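Local coordinates for protein glutamate receptor 1 (PDB 4IO5) that binds amino acids such as glutamate and alanine in the cleft of its ligand-binding domain, probably to gate the membrane ion channel of the whole receptor, at residues K160-M165 and S177-G182; I15-F20 and T65-L70; I86-A91 and K204-I209. All blocks are in the same frame, centred on the assembly; numbering follows the deposited sequence.

Contact 1 of 3, residues K160-M165 and S177-G182; sequences KSRQEM and SFMDIG. With ALA (alanine), chain C.
Met165 reaches from the first turn of helix 162-170 onto strand 176-180, where Ser177 and Met179 receive it. Its CG stands anti to the backbone N (chi1 -177°) and the chain runs straight to the sulfur, SD lying beside Ser177 OG at 3.3 Å. A small residue suits this point on the strand: Ser177 lets the thioether come close, while its hydroxyl is bonded to Gly134 O. Beyond SD the chain bends (chi3 61°), and its methyl CE touches SD of Met179 at 3.7 Å, the two methionine chains crossing obliquely. Met179 is extended, which carries its own CE to 4.3 Å from Arg162 NE, an oblique approach. Arg162 NH2 is salt-bridged to Asp85, hydrogen-bonded to the Tyr67 hydroxyl and 3.9 Å from CB of the bound alanine, whose N donates to Asp180 OD2 at 2.7 Å. An alanine in place of Met165 removes the sulfur and methyl that meet Ser177 and Met179, and would probably open a gap beside Ser177 and let the Met179 chain turn more easily. Helix 162-170 belongs to a beta-alpha-beta crossover between strands 157-159 and 176-180, and Met165 packs also on Leu159, Leu110 and Arg136 of the same mixed sheet.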
ATOM      1  N   LYS A 160      -8.219  26.281  -5.685  1.00 16.72           N
ATOM      2  CA  LYS A 160      -6.937  26.211  -6.385  1.00 14.48           C
ATOM      3  C   LYS A 160      -5.701  25.787  -5.559  1.00 15.37           C
ATOM      4  O   LYS A 160      -4.646  25.518  -6.121  1.00 20.93           O
ATOM      5  CB  LYS A 160      -6.630  27.562  -7.050  1.00 28.82           C
ATOM      6  CG  LYS A 160      -6.042  28.613  -6.109  1.00 48.09           C
ATOM      7  CD  LYS A 160      -5.938  29.987  -6.781  1.00 58.74           C
ATOM      8  CE  LYS A 160      -5.273  31.020  -5.863  1.00 58.67           C
ATOM      9  NZ  LYS A 160      -5.110  32.353  -6.529  1.00 58.33           N
ATOM     10  N   SER A 161      -5.841  25.753  -4.239  1.00 22.08           N
ATOM     11  CA  SER A 161      -4.720  25.457  -3.350  1.00 20.28           C
ATOM     12  C   SER A 161      -5.233  25.051  -1.984  1.00 14.79           C
ATOM     13  O   SER A 161      -6.392  25.271  -1.647  1.00 15.93           O
ATOM     14  CB  SER A 161      -3.830  26.685  -3.175  1.00 25.20           C
ATOM     15  OG  SER A 161      -4.568  27.689  -2.498  1.00 20.71           O
ATOM     16  N   ARG A 162      -4.366  24.468  -1.165  1.00 11.26           N
ATOM     17  CA  ARG A 162      -4.736  24.221   0.214  1.00 11.74           C
ATOM     18  C   ARG A 162      -5.057  25.533   0.967  1.00 16.24           C
ATOM     19  O   ARG A 162      -5.964  25.586   1.803  1.00 16.19           O
ATOM     20  CB  ARG A 162      -3.638  23.436   0.918  1.00 13.09           C
ATOM     21  CG  ARG A 162      -3.513  22.008   0.409  1.00 14.97           C
ATOM     22  CD  ARG A 162      -2.537  21.208   1.247  1.00 11.36           C
ATOM     23  NE  ARG A 162      -2.438  19.820   0.790  1.00 10.79           N
ATOM     24  CZ  ARG A 162      -1.609  19.367  -0.161  1.00 14.48           C
ATOM     25  NH1 ARG A 162      -0.766  20.181  -0.803  1.00 11.83           N
ATOM     26  NH2 ARG A 162      -1.641  18.073  -0.487  1.00 13.06           N
ATOM     27  N   GLN A 163      -4.307  26.583   0.664  1.00 19.26           N
ATOM     28  CA  GLN A 163      -4.534  27.867   1.317  1.00 22.35           C
ATOM     29  C   GLN A 163      -5.959  28.375   1.059  1.00 20.34           C
ATOM     30  O   GLN A 163      -6.617  28.858   1.977  1.00 22.55           O
ATOM     31  CB  GLN A 163      -3.507  28.891   0.852  1.00 24.10           C
ATOM     32  CG  GLN A 163      -3.483  30.135   1.729  1.00 29.94           C
ATOM     33  CD  GLN A 163      -3.017  29.822   3.127  1.00 34.55           C
ATOM     34  OE1 GLN A 163      -1.938  29.255   3.318  1.00 35.29           O
ATOM     35  NE2 GLN A 163      -3.833  30.157   4.112  1.00 39.76           N
ATOM     36  N   GLU A 164      -6.448  28.238  -0.183  1.00 21.18           N
ATOM     37  CA  GLU A 164      -7.808  28.658  -0.521  1.00 20.19           C
ATOM     38  C   GLU A 164      -8.813  27.785   0.214  1.00 21.54           C
ATOM     39  O   GLU A 164      -9.889  28.228   0.607  1.00 20.74           O
ATOM     40  CB  GLU A 164      -8.060  28.595  -2.060  1.00 34.34           C
ATOM     41  CG  GLU A 164      -8.716  29.864  -2.639  1.00 46.96           C
ATOM     42  CD  GLU A 164      -9.341  29.722  -4.047  1.00 40.87           C
ATOM     43  OE1 GLU A 164      -9.084  28.735  -4.757  1.00 22.59           O
ATOM     44  OE2 GLU A 164     -10.121  30.621  -4.444  1.00 45.51           O
ATOM     45  N   MET A 165      -8.469  26.511   0.395  1.00 14.02           N
ATOM     46  CA  MET A 165      -9.329  25.611   1.152  1.00 16.11           C
ATOM     47  C   MET A 165      -9.466  26.089   2.595  1.00 12.13           C
ATOM     48  O   MET A 165     -10.594  26.244   3.084  1.00 19.26           O
ATOM     49  CB  MET A 165      -8.761  24.180   1.110  1.00 13.53           C
ATOM     50  CG  MET A 165      -9.591  23.112   1.805  1.00 17.91           C
ATOM     51  SD  MET A 165      -8.864  21.433   1.641  1.00 13.77           S
ATOM     52  CE  MET A 165      -7.281  21.616   2.450  1.00 15.62           C
ATOM     53  N   SER A 177     -14.357  20.268   3.119  1.00 14.19           N
ATOM     54  CA  SER A 177     -13.555  19.809   1.979  1.00 12.04           C
ATOM     55  C   SER A 177     -13.013  18.408   2.295  1.00 12.05           C
ATOM     56  O   SER A 177     -13.342  17.821   3.340  1.00 15.33           O
ATOM     57  CB  SER A 177     -12.425  20.781   1.670  1.00 14.30           C
ATOM     58  OG  SER A 177     -11.806  20.485   0.420  1.00 15.74           O
ATOM     59  N   PHE A 178     -12.221  17.850   1.377  1.00 13.05           N
ATOM     60  CA  PHE A 178     -11.583  16.541   1.576  1.00 12.09           C
ATOM     61  C   PHE A 178     -10.072  16.729   1.635  1.00 19.57           C
ATOM     62  O   PHE A 178      -9.502  17.568   0.936  1.00 13.46           O
ATOM     63  CB  PHE A 178     -11.836  15.586   0.390  1.00 13.35           C
ATOM     64  CG  PHE A 178     -13.294  15.299   0.089  1.00 19.26           C
ATOM     65  CD1 PHE A 178     -14.265  15.397   1.054  1.00 19.84           C
ATOM     66  CD2 PHE A 178     -13.666  14.883  -1.184  1.00 20.54           C
ATOM     67  CE1 PHE A 178     -15.601  15.111   0.756  1.00 23.77           C
ATOM     68  CE2 PHE A 178     -14.976  14.594  -1.486  1.00 21.65           C
ATOM     69  CZ  PHE A 178     -15.949  14.693  -0.519  1.00 24.14           C
ATOM     70  N   MET A 179      -9.406  15.891   2.405  1.00 14.05           N
ATOM     71  CA  MET A 179      -7.976  16.043   2.564  1.00  9.19           C
ATOM     72  C   MET A 179      -7.359  14.705   2.937  1.00  8.73           C
ATOM     73  O   MET A 179      -7.921  13.958   3.740  1.00 15.58           O
ATOM     74  CB  MET A 179      -7.652  17.062   3.642  1.00 11.83           C
ATOM     75  CG  MET A 179      -6.242  17.518   3.670  1.00 17.39           C
ATOM     76  SD  MET A 179      -6.035  18.986   4.752  1.00 15.54           S
ATOM     77  CE  MET A 179      -4.285  19.138   4.585  1.00 15.97           C
ATOM     78  N   ASP A 180      -6.193  14.414   2.362  1.00 10.33           N
ATOM     79  CA  ASP A 180      -5.423  13.243   2.770  1.00  7.83           C
ATOM     80  C   ASP A 180      -5.186  13.268   4.268  1.00 12.68           C
ATOM     81  O   ASP A 180      -4.919  14.315   4.843  1.00  8.89           O
ATOM     82  CB  ASP A 180      -4.040  13.199   2.105  1.00  7.38           C
ATOM     83  CG  ASP A 180      -4.073  12.998   0.611  1.00 15.89           C
ATOM     84  OD1 ASP A 180      -5.035  12.392   0.043  1.00 11.61           O
ATOM     85  OD2 ASP A 180      -3.073  13.449  -0.016  1.00 13.47           O
ATOM     86  N   ILE A 181      -5.230  12.097   4.885  1.00 11.89           N
ATOM     87  CA  ILE A 181      -5.224  11.999   6.333  1.00 13.69           C
ATOM     88  C   ILE A 181      -3.918  12.448   7.000  1.00  8.01           C
ATOM     89  O   ILE A 181      -3.956  13.057   8.095  1.00  9.74           O
ATOM     90  CB  ILE A 181      -5.545  10.545   6.746  1.00 18.47           C
ATOM     91  CG1 ILE A 181      -5.773  10.440   8.247  1.00 21.32           C
ATOM     92  CG2 ILE A 181      -4.458   9.602   6.258  1.00 16.31           C
ATOM     93  CD1 ILE A 181      -6.288   9.063   8.665  1.00 25.84           C
ATOM     94  N   GLY A 182      -2.771  12.151   6.388  1.00 10.03           N
ATOM     95  CA  GLY A 182      -1.496  12.478   7.026  1.00 12.83           C
ATOM     96  C   GLY A 182      -1.339  13.981   7.154  1.00 11.31           C
ATOM     97  O   GLY A 182      -1.095  14.520   8.245  1.00  9.12           O
TER
HETATM   98  N   ALA C 301      -2.516  13.244  -2.673  1.00  6.38           N
HETATM   99  CA  ALA C 301      -3.406  14.101  -3.462  1.00  6.68           C
HETATM  100  C   ALA C 301      -3.225  13.861  -4.935  1.00  9.13           C
HETATM  101  O   ALA C 301      -2.230  13.201  -5.329  1.00  9.23           O
HETATM  102  CB  ALA C 301      -3.154  15.559  -3.126  1.00 10.56           C
HETATM  103  OXT ALA C 301      -4.034  14.303  -5.763  1.00  9.69           O

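Contact 2 of 3, residues I15-F20 and T65-L70; sequences IESVPF and TSYTGL. With ALA (alanine), chain C.
Ile15 and the bound alanine take opposite faces of the Tyr67 ring. The CH-pi contact comes from Ile15 CD1, which lies 3.9 Å from the centroid of the Tyr67 ring and only 8° off its normal; over the other face, CB of the alanine sits 3.5 Å above the ring plane. CG1 of Ile15 points anti to the backbone N (chi1 -178°), and with the branch extended beyond it (chi2 165°) its methyl comes over the middle of the ring.

Van der Waals contacts use both branches of the isoleucine. CG2 meets Tyr67 CE2 at 3.7 Å and Leu70 CD2 at 3.9 Å, filling the angle between the ring and the next turn of helix 67-75. CD1 also packs on a backbone carbonyl, 3.7 Å from Thr65 O, just ahead of the helix. Isoleucine suits this place: its CG2 branch reaches the ring and Leu70, while the extra carbon of the other branch puts CD1 over the ring.

At the hydroxyl end of the ring Ser17 CB packs against Tyr67 OH at 3.4 Å, and the polar bonds go to a shared partner, the carboxylate of Asp85, Ser17 OG to OD2 and Tyr67 OH to OD1; Arg162 NH2 is a further partner of Tyr67 OH. The start of the helix is secured by Ser66, the N-cap, whose OG accepts from Gly69 N at 2.8 Å. Glycine fits there, because a CB would clash with that hydroxyl.

A tyrosine thus offers two chemistries to the pocket: an aromatic surface that packs on the ligand, as in other ionotropic glutamate receptors, and a hydroxyl tied into a charged network. Bonds at one end and methyl groups on both faces are likely to fix the tilt of the ring.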
ATOM      1  N   ILE A  15       6.555  19.204  -4.720  1.00  8.91           N
ATOM      2  CA  ILE A  15       5.376  20.090  -4.682  1.00  8.93           C
ATOM      3  C   ILE A  15       5.081  20.473  -3.231  1.00 11.42           C
ATOM      4  O   ILE A  15       5.122  19.638  -2.330  1.00 10.01           O
ATOM      5  CB  ILE A  15       4.179  19.421  -5.373  1.00 10.06           C
ATOM      6  CG1 ILE A  15       2.943  20.331  -5.411  1.00 11.51           C
ATOM      7  CG2 ILE A  15       3.799  18.126  -4.682  1.00  9.23           C
ATOM      8  CD1 ILE A  15       1.885  19.834  -6.387  1.00 12.20           C
ATOM      9  N   GLU A  16       4.842  21.763  -2.992  1.00 11.73           N
ATOM     10  CA  GLU A  16       4.648  22.262  -1.633  1.00 12.23           C
ATOM     11  C   GLU A  16       3.458  21.624  -0.919  1.00 11.53           C
ATOM     12  O   GLU A  16       2.321  21.614  -1.422  1.00  9.45           O
ATOM     13  CB  GLU A  16       4.515  23.800  -1.625  1.00 13.71           C
ATOM     14  CG  GLU A  16       4.403  24.395  -0.229  1.00 15.59           C
ATOM     15  CD  GLU A  16       4.338  25.916  -0.229  1.00 30.18           C
ATOM     16  OE1 GLU A  16       4.593  26.528  -1.293  1.00 29.21           O
ATOM     17  OE2 GLU A  16       4.055  26.504   0.847  1.00 31.65           O
ATOM     18  N   SER A  17       3.732  21.089   0.259  1.00 10.02           N
ATOM     19  CA  SER A  17       2.737  20.395   1.069  1.00  8.43           C
ATOM     20  C   SER A  17       3.333  20.093   2.429  1.00 11.34           C
ATOM     21  O   SER A  17       4.088  19.145   2.582  1.00 11.95           O
ATOM     22  CB  SER A  17       2.290  19.076   0.435  1.00  7.99           C
ATOM     23  OG  SER A  17       1.205  18.543   1.170  1.00 10.82           O
ATOM     24  N   VAL A  18       3.039  20.921   3.428  1.00 11.85           N
ATOM     25  CA  VAL A  18       3.670  20.703   4.729  1.00  9.93           C
ATOM     26  C   VAL A  18       3.080  19.450   5.361  1.00  8.90           C
ATOM     27  O   VAL A  18       1.856  19.252   5.290  1.00  9.30           O
ATOM     28  CB  VAL A  18       3.497  21.953   5.653  1.00  9.73           C
ATOM     29  CG1 VAL A  18       4.003  23.182   4.946  1.00 13.55           C
ATOM     30  CG2 VAL A  18       2.064  22.144   6.042  1.00 15.57           C
ATOM     31  N   PRO A  19       3.917  18.583   5.993  1.00  9.53           N
ATOM     32  CA  PRO A  19       5.361  18.667   6.201  1.00 10.13           C
ATOM     33  C   PRO A  19       6.135  17.727   5.279  1.00  9.52           C
ATOM     34  O   PRO A  19       7.262  17.369   5.594  1.00  9.56           O
ATOM     35  CB  PRO A  19       5.504  18.184   7.623  1.00 10.61           C
ATOM     36  CG  PRO A  19       4.527  17.024   7.681  1.00  8.72           C
ATOM     37  CD  PRO A  19       3.340  17.501   6.811  1.00  9.90           C
ATOM     38  N   PHE A  20       5.547  17.373   4.145  1.00  8.16           N
ATOM     39  CA  PHE A  20       6.269  16.619   3.129  1.00  7.11           C
ATOM     40  C   PHE A  20       7.335  17.501   2.468  1.00 12.41           C
ATOM     41  O   PHE A  20       8.510  17.135   2.409  1.00  9.79           O
ATOM     42  CB  PHE A  20       5.288  16.123   2.079  1.00  8.54           C
ATOM     43  CG  PHE A  20       4.556  14.881   2.483  1.00  6.85           C
ATOM     44  CD1 PHE A  20       5.210  13.663   2.564  1.00 11.49           C
ATOM     45  CD2 PHE A  20       3.199  14.917   2.781  1.00  6.83           C
ATOM     46  CE1 PHE A  20       4.535  12.510   2.921  1.00 14.87           C
ATOM     47  CE2 PHE A  20       2.546  13.776   3.156  1.00  8.35           C
ATOM     48  CZ  PHE A  20       3.177  12.584   3.220  1.00 12.86           C
ATOM     49  N   THR A  65       0.790  24.962  -9.274  1.00 27.13           N
ATOM     50  CA  THR A  65       0.784  23.611  -9.837  1.00 20.54           C
ATOM     51  C   THR A  65      -0.155  22.661  -9.082  1.00 17.84           C
ATOM     52  O   THR A  65      -0.102  22.579  -7.861  1.00 16.48           O
ATOM     53  CB  THR A  65       2.203  23.043  -9.806  1.00 21.41           C
ATOM     54  OG1 THR A  65       3.059  23.867 -10.617  1.00 23.25           O
ATOM     55  CG2 THR A  65       2.246  21.602 -10.349  1.00 19.42           C
ATOM     56  N   SER A  66      -1.019  21.953  -9.810  1.00 14.39           N
ATOM     57  CA  SER A  66      -1.857  20.944  -9.182  1.00 15.13           C
ATOM     58  C   SER A  66      -1.126  19.615  -9.183  1.00 10.91           C
ATOM     59  O   SER A  66      -0.091  19.446  -9.858  1.00 11.07           O
ATOM     60  CB  SER A  66      -3.181  20.773  -9.920  1.00 15.75           C
ATOM     61  OG  SER A  66      -2.992  20.200 -11.198  1.00 14.45           O
ATOM     62  N   TYR A  67      -1.674  18.660  -8.437  1.00 11.89           N
ATOM     63  CA  TYR A  67      -1.100  17.334  -8.417  1.00 11.15           C
ATOM     64  C   TYR A  67      -1.200  16.667  -9.796  1.00 10.09           C
ATOM     65  O   TYR A  67      -0.244  16.035 -10.282  1.00 10.38           O
ATOM     66  CB  TYR A  67      -1.734  16.518  -7.287  1.00 10.30           C
ATOM     67  CG  TYR A  67      -1.108  16.893  -5.969  1.00  9.89           C
ATOM     68  CD1 TYR A  67      -1.522  18.003  -5.285  1.00 10.78           C
ATOM     69  CD2 TYR A  67      -0.077  16.131  -5.426  1.00  9.99           C
ATOM     70  CE1 TYR A  67      -0.924  18.389  -4.077  1.00  8.24           C
ATOM     71  CE2 TYR A  67       0.542  16.506  -4.231  1.00  6.24           C
ATOM     72  CZ  TYR A  67       0.097  17.637  -3.544  1.00  6.48           C
ATOM     73  OH  TYR A  67       0.673  18.017  -2.335  1.00  8.78           O
ATOM     74  N   THR A  68      -2.356  16.787 -10.440  1.00  9.30           N
ATOM     75  CA  THR A  68      -2.450  16.277 -11.799  1.00 12.70           C
ATOM     76  C   THR A  68      -1.485  17.024 -12.703  1.00 11.09           C
ATOM     77  O   THR A  68      -0.883  16.431 -13.603  1.00  9.20           O
ATOM     78  CB  THR A  68      -3.857  16.431 -12.368  1.00 19.89           C
ATOM     79  OG1 THR A  68      -4.738  15.596 -11.624  1.00 22.33           O
ATOM     80  CG2 THR A  68      -3.859  16.010 -13.848  1.00 23.71           C
ATOM     81  N   GLY A  69      -1.346  18.328 -12.462  1.00 11.57           N
ATOM     82  CA  GLY A  69      -0.429  19.161 -13.240  1.00 13.32           C
ATOM     83  C   GLY A  69       1.009  18.671 -13.148  1.00 15.52           C
ATOM     84  O   GLY A  69       1.758  18.671 -14.128  1.00 10.01           O
ATOM     85  N   LEU A  70       1.409  18.291 -11.946  1.00 11.90           N
ATOM     86  CA  LEU A  70       2.745  17.742 -11.717  1.00  9.89           C
ATOM     87  C   LEU A  70       2.956  16.443 -12.464  1.00  9.11           C
ATOM     88  O   LEU A  70       3.988  16.222 -13.103  1.00 11.06           O
ATOM     89  CB  LEU A  70       2.958  17.543 -10.208  1.00 10.01           C
ATOM     90  CG  LEU A  70       4.301  16.943  -9.767  1.00 10.87           C
ATOM     91  CD1 LEU A  70       5.475  17.827 -10.147  1.00 17.30           C
ATOM     92  CD2 LEU A  70       4.264  16.703  -8.292  1.00 10.42           C
TER
HETATM   93  N   ALA C 301      -2.516  13.244  -2.673  1.00  6.38           N
HETATM   94  CA  ALA C 301      -3.406  14.101  -3.462  1.00  6.68           C
HETATM   95  C   ALA C 301      -3.225  13.861  -4.935  1.00  9.13           C
HETATM   96  O   ALA C 301      -2.230  13.201  -5.329  1.00  9.23           O
HETATM   97  CB  ALA C 301      -3.154  15.559  -3.126  1.00 10.56           C
HETATM   98  OXT ALA C 301      -4.034  14.303  -5.763  1.00  9.69           O

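Contact 3 of 3, residues I86-A91 and K204-I209; sequences ITVTSA and KSTFGI. With ALA (alanine), chain C.
Thr87 faces Phe207 across a single beta bridge, and its side chain divides between ligand and protein. CB lies 3.5 Å from O of the bound alanine. Its OG1, anti to the carbonyl carbon (chi1 -56°), accepts from N of the alanine at 2.8 Å and also lies at the edge of the Phe207 ring, 3.6 Å from CE1. The other branch, CG2, turns to Ser205, 3.8 Å from its OG, which is bonded to Asp203 and Asn105. A threonine suits the spot because one branch is polar and the other a methyl. Its backbone joins in, Thr87 N donating to the alanine O at 2.8 Å and 171°. The segments run antiparallel here, Thr87 and Phe207 forming a non-hydrogen-bonded pair between two bonds, Val88 N to Thr206 O at 3.0 Å and Gly208 N to Ile86 O at 3.2 Å. In the bilobed periplasmic-binding-protein fold, strand 200-211 is probably one of the connections between the lobes, and this bridge sits on it at the cleft. Gly208 has no side chain, and a CB there would press on Val88 CG2. That methyl lies 3.5 Å from Thr206 OG1, a hydroxyl bonded to Arg229 of the second subunit.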
ATOM      1  N   ILE A  86       1.743  12.088  -3.467  1.00  7.23           N
ATOM      2  CA  ILE A  86       1.111  11.949  -4.768  1.00  5.22           C
ATOM      3  C   ILE A  86       0.350  10.604  -4.814  1.00  7.65           C
ATOM      4  O   ILE A  86       0.953   9.515  -4.758  1.00  8.77           O
ATOM      5  CB  ILE A  86       2.135  12.065  -5.909  1.00  6.72           C
ATOM      6  CG1 ILE A  86       2.932  13.357  -5.793  1.00  8.88           C
ATOM      7  CG2 ILE A  86       1.474  11.950  -7.220  1.00  5.16           C
ATOM      8  CD1 ILE A  86       4.220  13.303  -6.585  1.00  9.89           C
ATOM      9  N   THR A  87      -0.978  10.708  -4.892  1.00  6.85           N
ATOM     10  CA  THR A  87      -1.827   9.527  -4.899  1.00 10.17           C
ATOM     11  C   THR A  87      -1.714   8.751  -6.205  1.00  7.10           C
ATOM     12  O   THR A  87      -1.780   9.306  -7.286  1.00  7.98           O
ATOM     13  CB  THR A  87      -3.277   9.905  -4.609  1.00 10.34           C
ATOM     14  OG1 THR A  87      -3.334  10.619  -3.364  1.00  8.05           O
ATOM     15  CG2 THR A  87      -4.149   8.680  -4.506  1.00  7.75           C
ATOM     16  N   VAL A  88      -1.614   7.424  -6.082  1.00  6.91           N
ATOM     17  CA  VAL A  88      -1.581   6.551  -7.242  1.00  6.71           C
ATOM     18  C   VAL A  88      -3.021   6.348  -7.686  1.00  5.69           C
ATOM     19  O   VAL A  88      -3.845   5.819  -6.930  1.00  8.58           O
ATOM     20  CB  VAL A  88      -0.904   5.201  -6.899  1.00  9.42           C
ATOM     21  CG1 VAL A  88      -0.859   4.297  -8.150  1.00 11.25           C
ATOM     22  CG2 VAL A  88       0.481   5.416  -6.341  1.00  9.57           C
ATOM     23  N   THR A  89      -3.352   6.749  -8.906  1.00  8.63           N
ATOM     24  CA  THR A  89      -4.705   6.585  -9.410  1.00  8.16           C
ATOM     25  C   THR A  89      -4.687   5.909 -10.780  1.00  6.39           C
ATOM     26  O   THR A  89      -3.696   5.959 -11.489  1.00  7.12           O
ATOM     27  CB  THR A  89      -5.430   7.945  -9.551  1.00  8.52           C
ATOM     28  OG1 THR A  89      -4.897   8.650 -10.675  1.00  8.78           O
ATOM     29  CG2 THR A  89      -5.274   8.795  -8.245  1.00 12.35           C
ATOM     30  N   SER A  90      -5.794   5.291 -11.148  0.57 10.17           N
ATOM     31  CA  SER A  90      -5.899   4.607 -12.438  0.57 11.71           C
ATOM     32  C   SER A  90      -5.704   5.573 -13.605  0.57  9.89           C
ATOM     33  O   SER A  90      -5.001   5.278 -14.566  0.57  9.84           O
ATOM     34  CB  SER A  90      -7.262   3.927 -12.529  0.57 13.69           C
ATOM     35  OG  SER A  90      -7.336   3.065 -13.650  0.57 22.52           O
ATOM     36  N   ALA A  91      -6.333   6.740 -13.515  1.00 12.11           N
ATOM     37  CA  ALA A  91      -6.182   7.749 -14.554  1.00 13.55           C
ATOM     38  C   ALA A  91      -4.719   8.213 -14.708  1.00  9.30           C
ATOM     39  O   ALA A  91      -4.228   8.395 -15.850  1.00 11.39           O
ATOM     40  CB  ALA A  91      -7.077   8.911 -14.257  1.00 12.37           C
ATOM     41  N   LYS A 204      -9.202   4.663   0.453  1.00 18.98           N
ATOM     42  CA  LYS A 204      -7.937   4.004   0.770  1.00 14.26           C
ATOM     43  C   LYS A 204      -7.113   3.916  -0.509  1.00 16.00           C
ATOM     44  O   LYS A 204      -7.599   3.496  -1.554  1.00 14.21           O
ATOM     45  CB  LYS A 204      -8.174   2.607   1.335  1.00 19.81           C
ATOM     46  CG  LYS A 204      -9.086   2.546   2.552  1.00 32.22           C
ATOM     47  CD  LYS A 204      -8.558   3.362   3.719  1.00 48.79           C
ATOM     48  CE  LYS A 204      -9.251   2.986   5.033  1.00 55.07           C
ATOM     49  NZ  LYS A 204     -10.640   2.463   4.836  1.00 56.90           N
ATOM     50  N   SER A 205      -5.863   4.347  -0.413  1.00 11.75           N
ATOM     51  CA  SER A 205      -5.005   4.492  -1.559  1.00 12.13           C
ATOM     52  C   SER A 205      -3.544   4.433  -1.108  1.00 10.94           C
ATOM     53  O   SER A 205      -3.241   4.043   0.030  1.00  9.67           O
ATOM     54  CB  SER A 205      -5.295   5.812  -2.259  1.00 12.04           C
ATOM     55  OG  SER A 205      -5.292   6.888  -1.340  1.00 14.00           O
ATOM     56  N   THR A 206      -2.642   4.798  -2.024  1.00  9.79           N
ATOM     57  CA  THR A 206      -1.220   4.803  -1.714  1.00  7.79           C
ATOM     58  C   THR A 206      -0.575   6.019  -2.339  1.00  5.73           C
ATOM     59  O   THR A 206      -1.138   6.591  -3.263  1.00  7.62           O
ATOM     60  CB  THR A 206      -0.498   3.563  -2.289  1.00 11.67           C
ATOM     61  OG1 THR A 206      -0.730   3.476  -3.701  1.00 12.46           O
ATOM     62  CG2 THR A 206      -1.003   2.270  -1.625  1.00 11.98           C
ATOM     63  N   PHE A 207       0.563   6.417  -1.793  1.00  6.77           N
ATOM     64  CA  PHE A 207       1.452   7.409  -2.427  1.00  6.07           C
ATOM     65  C   PHE A 207       2.597   6.660  -3.091  1.00  9.01           C
ATOM     66  O   PHE A 207       3.161   5.729  -2.500  1.00  9.89           O
ATOM     67  CB  PHE A 207       2.066   8.365  -1.437  1.00  7.28           C
ATOM     68  CG  PHE A 207       1.100   9.275  -0.758  1.00  5.79           C
ATOM     69  CD1 PHE A 207      -0.087   9.665  -1.362  1.00  9.23           C
ATOM     70  CD2 PHE A 207       1.403   9.791   0.472  1.00  8.56           C
ATOM     71  CE1 PHE A 207      -0.961  10.534  -0.698  1.00  7.29           C
ATOM     72  CE2 PHE A 207       0.533  10.655   1.131  1.00  7.54           C
ATOM     73  CZ  PHE A 207      -0.645  11.016   0.548  1.00  8.31           C
ATOM     74  N   GLY A 208       2.966   7.090  -4.286  1.00  7.73           N
ATOM     75  CA  GLY A 208       4.064   6.503  -5.017  1.00  9.02           C
ATOM     76  C   GLY A 208       4.913   7.585  -5.662  1.00 10.95           C
ATOM     77  O   GLY A 208       4.440   8.698  -5.913  1.00  7.22           O
ATOM     78  N   ILE A 209       6.182   7.273  -5.918  1.00  6.68           N
ATOM     79  CA  ILE A 209       7.040   8.163  -6.714  1.00  4.04           C
ATOM     80  C   ILE A 209       6.692   8.001  -8.187  1.00  6.32           C
ATOM     81  O   ILE A 209       6.569   6.892  -8.703  1.00 10.61           O
ATOM     82  CB  ILE A 209       8.557   7.815  -6.448  1.00  5.55           C
ATOM     83  CG1 ILE A 209       8.879   8.096  -4.979  1.00  4.99           C
ATOM     84  CG2 ILE A 209       9.478   8.567  -7.406  1.00  8.08           C
ATOM     85  CD1 ILE A 209      10.335   7.692  -4.609  1.00  8.47           C
TER
HETATM   86  N   ALA C 301      -2.516  13.244  -2.673  1.00  6.38           N
HETATM   87  CA  ALA C 301      -3.406  14.101  -3.462  1.00  6.68           C
HETATM   88  C   ALA C 301      -3.225  13.861  -4.935  1.00  9.13           C
HETATM   89  O   ALA C 301      -2.230  13.201  -5.329  1.00  9.23           O
HETATM   90  CB  ALA C 301      -3.154  15.559  -3.126  1.00 10.56           C
HETATM   91  OXT ALA C 301      -4.034  14.303  -5.763  1.00  9.69           O

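How the contacts relate
The three contacts surround one bound alanine, contact 1 through Asp180, contact 2 through the Tyr67 ring and contact 3 through Thr87. Contacts 1 and 2, with centres 11 Å apart, are joined by Arg162, whose NH2 lies 3.0 Å from Tyr67 OH in a probable hydrogen bond. Contacts 1 and 3 are 16 Å apart between centres, yet Asp180 OD2 comes within 3.5 Å of Phe207 CZ, beside the ligand's amino group. Contacts 2 and 3, 13 Å apart between centres, meet where Leu70 CD2 packs at 3.8 Å on Ile86 CD1. Asp85 O, Arg92 and Ala140 add further bonds to the alanine in a pocket that also takes L-glutamate.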